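Local coordinates for protein alpha-galactosidase (Umbelopsis vinacea, PDB 3A5V) that hydrolyses terminal alpha-galactosyl residues, probably from oligosaccharides and other galactosides, as a tetrameric family 27 glycoside hydrolase with a beta/alpha barrel, at residues T64-P69 against A119-D124; N222-V227 against N237-L242. One frame throughout, in Å; residues are numbered along the deposited sequence.

Contact 1: T64-P69 against A119-D124; sequences TLLADP and AKWGID
The CA atoms of L66 and W121 are the nearest pair across 64-69 and 119-124, 10.3 Å apart. Segment 64-69 is an irregular loop. Segment 119-124 is the end of helix 111-121 and the turn that follows. No hydrogen bond joins the two segments, and on the helix side the contact is carried by the indole of W121. G122 breaks the helix with a positive phi of 88° in a Schellman motif, and its N bonds back to A119 O at 3.0 Å. A CB here would collide with W121 O, so the turn needs a glycine. The six-membered ring of W121 leads into the loop. CG sits anti to the carbonyl carbon (chi1 -68°), and the ring reaches out from the helix to the loop backbone. W121 CH2 lies 3.6 Å from L65 O and 4.2 Å from A67 N, both met obliquely. L66 comes to the ring edge, near its plane, with CD2 4.0 Å from W121 CZ2. The two side chains cross at about a right angle. This is the outer layer of the beta/alpha barrel, where the long loop between strand 47-49 and helix 76-85 meets a neighbouring barrel helix. I76 of helix 76-85 touches both A67 and W121, and W118 meets the W121 ring. D124, leading into strand 125-129, forms a salt bridge with R159.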
loop_
_atom_site.group_PDB
_atom_site.type_symbol
_atom_site.label_atom_id
_atom_site.label_comp_id
_atom_site.label_asym_id
_atom_site.label_seq_id
_atom_site.Cartn_x
_atom_site.Cartn_y
_atom_site.Cartn_z
ATOM N N THR A 64 -30.506 5.451 -25.339
ATOM C CA THR A 64 -30.864 6.105 -24.080
ATOM C C THR A 64 -31.470 5.097 -23.100
ATOM O O THR A 64 -31.977 4.027 -23.499
ATOM C CB THR A 64 -31.777 7.357 -24.233
ATOM O OG1 THR A 64 -33.095 6.956 -24.596
ATOM C CG2 THR A 64 -31.242 8.299 -25.281
ATOM N N LEU A 65 -31.370 5.415 -21.814
ATOM C CA LEU A 65 -31.932 4.557 -20.791
ATOM C C LEU A 65 -33.088 5.310 -20.147
ATOM O O LEU A 65 -32.894 6.336 -19.475
ATOM C CB LEU A 65 -30.878 4.156 -19.743
ATOM C CG LEU A 65 -31.359 3.184 -18.653
ATOM C CD1 LEU A 65 -31.781 1.821 -19.232
ATOM C CD2 LEU A 65 -30.286 2.997 -17.584
ATOM N N LEU A 66 -34.293 4.801 -20.364
ATOM C CA LEU A 66 -35.486 5.414 -19.796
ATOM C C LEU A 66 -35.815 4.789 -18.437
ATOM O O LEU A 66 -35.180 3.812 -18.018
ATOM C CB LEU A 66 -36.665 5.296 -20.791
ATOM C CG LEU A 66 -36.481 5.933 -22.187
ATOM C CD1 LEU A 66 -37.755 5.708 -23.036
ATOM C CD2 LEU A 66 -36.146 7.423 -22.106
ATOM N N ALA A 67 -36.791 5.370 -17.740
ATOM C CA ALA A 67 -37.222 4.856 -16.449
ATOM C C ALA A 67 -38.182 3.677 -16.609
ATOM O O ALA A 67 -38.818 3.529 -17.657
ATOM C CB ALA A 67 -37.875 5.958 -15.632
ATOM N N ASP A 68 -38.271 2.839 -15.581
ATOM C CA ASP A 68 -39.222 1.733 -15.588
ATOM C C ASP A 68 -40.646 2.261 -15.816
ATOM O O ASP A 68 -41.133 3.080 -15.031
ATOM C CB ASP A 68 -39.181 0.924 -14.297
ATOM C CG ASP A 68 -40.161 -0.247 -14.333
ATOM O OD1 ASP A 68 -39.826 -1.286 -14.924
ATOM O OD2 ASP A 68 -41.284 -0.115 -13.834
ATOM N N PRO A 69 -41.306 1.796 -16.900
ATOM C CA PRO A 69 -42.639 2.309 -17.244
ATOM C C PRO A 69 -43.737 2.003 -16.220
ATOM O O PRO A 69 -44.712 2.734 -16.161
ATOM C CB PRO A 69 -42.941 1.643 -18.595
ATOM C CG PRO A 69 -42.112 0.406 -18.600
ATOM C CD PRO A 69 -40.834 0.797 -17.881
ATOM N N ALA A 119 -30.418 15.893 -18.593
ATOM C CA ALA A 119 -30.618 17.331 -18.857
ATOM C C ALA A 119 -31.992 17.606 -19.499
ATOM O O ALA A 119 -32.688 18.548 -19.119
ATOM C CB ALA A 119 -29.500 17.878 -19.722
ATOM N N LYS A 120 -32.377 16.755 -20.444
ATOM C CA LYS A 120 -33.686 16.829 -21.104
ATOM C C LYS A 120 -34.817 16.657 -20.087
ATOM O O LYS A 120 -35.852 17.332 -20.159
ATOM C CB LYS A 120 -33.770 15.749 -22.193
ATOM C CG LYS A 120 -35.143 15.571 -22.845
ATOM C CD LYS A 120 -35.150 14.325 -23.754
ATOM C CE LYS A 120 -36.417 14.239 -24.601
ATOM N NZ LYS A 120 -36.303 13.154 -25.645
ATOM N N TRP A 121 -34.605 15.761 -19.123
ATOM C CA TRP A 121 -35.581 15.538 -18.072
ATOM C C TRP A 121 -35.682 16.675 -17.060
ATOM O O TRP A 121 -36.644 16.722 -16.293
ATOM C CB TRP A 121 -35.292 14.236 -17.325
ATOM C CG TRP A 121 -35.504 12.974 -18.114
ATOM C CD1 TRP A 121 -36.174 12.833 -19.305
ATOM C CD2 TRP A 121 -35.052 11.667 -17.748
ATOM N NE1 TRP A 121 -36.155 11.508 -19.700
ATOM C CE2 TRP A 121 -35.483 10.773 -18.756
ATOM C CE3 TRP A 121 -34.322 11.161 -16.659
ATOM C CZ2 TRP A 121 -35.210 9.397 -18.705
ATOM C CZ3 TRP A 121 -34.055 9.790 -16.608
ATOM C CH2 TRP A 121 -34.500 8.930 -17.628
ATOM N N GLY A 122 -34.700 17.575 -17.052
ATOM C CA GLY A 122 -34.643 18.655 -16.059
ATOM C C GLY A 122 -33.909 18.313 -14.758
ATOM O O GLY A 122 -34.079 18.988 -13.747
ATOM N N ILE A 123 -33.114 17.245 -14.776
ATOM C CA ILE A 123 -32.342 16.802 -13.587
ATOM C C ILE A 123 -31.346 17.901 -13.187
ATOM O O ILE A 123 -30.769 18.568 -14.055
ATOM C CB ILE A 123 -31.624 15.439 -13.887
ATOM C CG1 ILE A 123 -32.645 14.309 -14.082
ATOM C CG2 ILE A 123 -30.563 15.068 -12.810
ATOM C CD1 ILE A 123 -33.497 13.956 -12.834
ATOM N N ASP A 124 -31.189 18.117 -11.881
ATOM C CA ASP A 124 -30.344 19.188 -11.336
ATOM C C ASP A 124 -29.128 18.662 -10.551
ATOM O O ASP A 124 -28.359 19.455 -9.998
ATOM C CB ASP A 124 -31.194 20.017 -10.359
ATOM C CG ASP A 124 -32.477 20.536 -10.997
ATOM O OD1 ASP A 124 -32.364 21.343 -11.929
ATOM O OD2 ASP A 124 -33.584 20.119 -10.579
#

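Contact 2: N222-V227 against N237-L242; sequences NKAVAV and NDLDML
A side-chain amide, not a backbone group, donates the one hydrogen bond between 222-227 and 237-242. N237 ND2 donates to V227 O over 2.9 Å, but the bond is weak, with an N-H...O angle of 144°. N237 CG stands anti to the carbonyl carbon (chi1 -60°), which brings the amide up to V227 O. Its other end, OD1, accepts from W184 NE1, and V227 CG2 packs 3.8 Å from N237 OD1. The buried amide is bonded at both ends, weakly at ND2. A leucine in place of N237 would probably leave V227 O and the W184 indole N-H without these partners. Further along, A224 CB meets the branched end of L239, 3.9 Å from CD2. Beyond the strand the chain turns. D238 OD1 accepts from D240 N at 2.9 Å in an Asx turn. Helix 217-227 and strand 236-238 belong to the beta/alpha barrel. W174 of helix 173-176 touches both V227 and N237, and L210 of a second subunit packs on V227. L239 also rests on W261 of helix 251-263. Strand 236-238 runs parallel to strand 183-185, where D238 and W184 share a backbone bond.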
loop_
_atom_site.group_PDB
_atom_site.type_symbol
_atom_site.label_atom_id
_atom_site.label_comp_id
_atom_site.label_asym_id
_atom_site.label_seq_id
_atom_site.Cartn_x
_atom_site.Cartn_y
_atom_site.Cartn_z
ATOM N N ASN A 222 -13.644 9.010 12.138
ATOM C CA ASN A 222 -12.191 8.846 12.219
ATOM C C ASN A 222 -11.515 8.930 10.850
ATOM O O ASN A 222 -10.350 9.325 10.739
ATOM C CB ASN A 222 -11.826 7.561 12.996
ATOM C CG ASN A 222 -12.209 7.649 14.483
ATOM O OD1 ASN A 222 -12.122 8.718 15.099
ATOM N ND2 ASN A 222 -12.649 6.520 15.063
ATOM N N LYS A 223 -12.257 8.607 9.797
ATOM C CA LYS A 223 -11.775 8.813 8.411
ATOM C C LYS A 223 -11.874 10.263 7.959
ATOM O O LYS A 223 -10.953 10.801 7.335
ATOM C CB LYS A 223 -12.550 7.915 7.423
ATOM C CG LYS A 223 -12.264 6.424 7.635
ATOM C CD LYS A 223 -13.310 5.523 6.956
ATOM C CE LYS A 223 -12.869 4.057 7.087
ATOM N NZ LYS A 223 -13.982 3.083 6.761
ATOM N N ALA A 224 -13.000 10.898 8.270
ATOM C CA ALA A 224 -13.258 12.262 7.819
ATOM C C ALA A 224 -12.241 13.284 8.331
ATOM O O ALA A 224 -11.942 14.254 7.629
ATOM C CB ALA A 224 -14.667 12.694 8.233
ATOM N N VAL A 225 -11.749 13.088 9.559
ATOM C CA VAL A 225 -10.883 14.112 10.189
ATOM C C VAL A 225 -9.552 14.284 9.438
ATOM O O VAL A 225 -8.929 15.362 9.520
ATOM C CB VAL A 225 -10.632 13.866 11.712
ATOM C CG1 VAL A 225 -11.968 13.897 12.504
ATOM C CG2 VAL A 225 -9.850 12.553 11.945
ATOM N N ALA A 226 -9.121 13.231 8.719
ATOM C CA ALA A 226 -7.904 13.296 7.899
ATOM C C ALA A 226 -8.075 14.135 6.636
ATOM O O ALA A 226 -7.116 14.722 6.159
ATOM C CB ALA A 226 -7.399 11.868 7.507
ATOM N N VAL A 227 -9.290 14.198 6.094
ATOM C CA VAL A 227 -9.486 14.790 4.757
ATOM C C VAL A 227 -10.205 16.148 4.747
ATOM O O VAL A 227 -10.286 16.802 3.694
ATOM C CB VAL A 227 -10.132 13.776 3.754
ATOM C CG1 VAL A 227 -9.242 12.521 3.629
ATOM C CG2 VAL A 227 -11.570 13.354 4.189
ATOM N N ASN A 237 -16.192 17.093 1.112
ATOM C CA ASN A 237 -16.189 15.693 1.574
ATOM C C ASN A 237 -17.615 15.286 1.951
ATOM O O ASN A 237 -18.331 16.061 2.587
ATOM C CB ASN A 237 -15.246 15.519 2.790
ATOM C CG ASN A 237 -13.795 15.889 2.455
ATOM O OD1 ASN A 237 -13.227 15.406 1.467
ATOM N ND2 ASN A 237 -13.201 16.757 3.273
ATOM N N ASP A 238 -18.024 14.085 1.537
ATOM C CA ASP A 238 -19.386 13.607 1.765
ATOM C C ASP A 238 -19.314 12.412 2.718
ATOM O O ASP A 238 -18.698 11.379 2.399
ATOM C CB ASP A 238 -20.023 13.231 0.411
ATOM C CG ASP A 238 -21.474 12.745 0.524
ATOM O OD1 ASP A 238 -22.035 12.645 1.637
ATOM O OD2 ASP A 238 -22.043 12.425 -0.543
ATOM N N LEU A 239 -19.921 12.558 3.899
ATOM C CA LEU A 239 -19.856 11.524 4.922
ATOM C C LEU A 239 -21.025 10.528 4.827
ATOM O O LEU A 239 -21.222 9.720 5.732
ATOM C CB LEU A 239 -19.761 12.152 6.327
ATOM C CG LEU A 239 -18.395 12.660 6.823
ATOM C CD1 LEU A 239 -17.738 13.677 5.851
ATOM C CD2 LEU A 239 -18.532 13.272 8.232
ATOM N N ASP A 240 -21.766 10.591 3.714
ATOM C CA ASP A 240 -22.932 9.737 3.421
ATOM C C ASP A 240 -24.171 10.296 4.142
ATOM O O ASP A 240 -24.084 11.277 4.890
ATOM C CB ASP A 240 -22.693 8.236 3.744
ATOM C CG ASP A 240 -23.586 7.293 2.937
ATOM O OD1 ASP A 240 -24.368 7.748 2.066
ATOM O OD2 ASP A 240 -23.500 6.071 3.161
ATOM N N MET A 241 -25.313 9.664 3.899
ATOM C CA MET A 241 -26.620 10.185 4.296
ATOM C C MET A 241 -26.857 10.130 5.797
ATOM O O MET A 241 -26.236 9.334 6.509
ATOM C CB MET A 241 -27.720 9.382 3.591
ATOM C CG MET A 241 -27.634 9.493 2.100
ATOM S SD MET A 241 -28.912 8.566 1.242
ATOM C CE MET A 241 -28.408 6.854 1.570
ATOM N N LEU A 242 -27.775 10.974 6.263
ATOM C CA LEU A 242 -28.163 11.014 7.665
ATOM C C LEU A 242 -29.164 9.895 7.978
ATOM O O LEU A 242 -30.163 9.752 7.276
ATOM C CB LEU A 242 -28.794 12.383 7.990
ATOM C CG LEU A 242 -27.801 13.556 7.896
ATOM C CD1 LEU A 242 -28.531 14.904 7.718
ATOM C CD2 LEU A 242 -26.838 13.597 9.099
#

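Both contacts lie in the beta/alpha barrel domain, their centres 30 Å apart and their nearest atoms about 13 Å apart. They share no helix or strand. Contact 1 is peripheral, its centre about 24 Å from the chain centre, although most of its touching residues are buried. The centre of contact 2 is about 8 Å from the chain centre, and all its touching residues are buried. The chemistry follows the place. The outer contact has one indole against a loop and no hydrogen bond across it. The inner one pairs a small apolar touch with a buried amide. Their relation to the assembly also differs: a second subunit packs against contact 2, and no other chain touches the segments of contact 1.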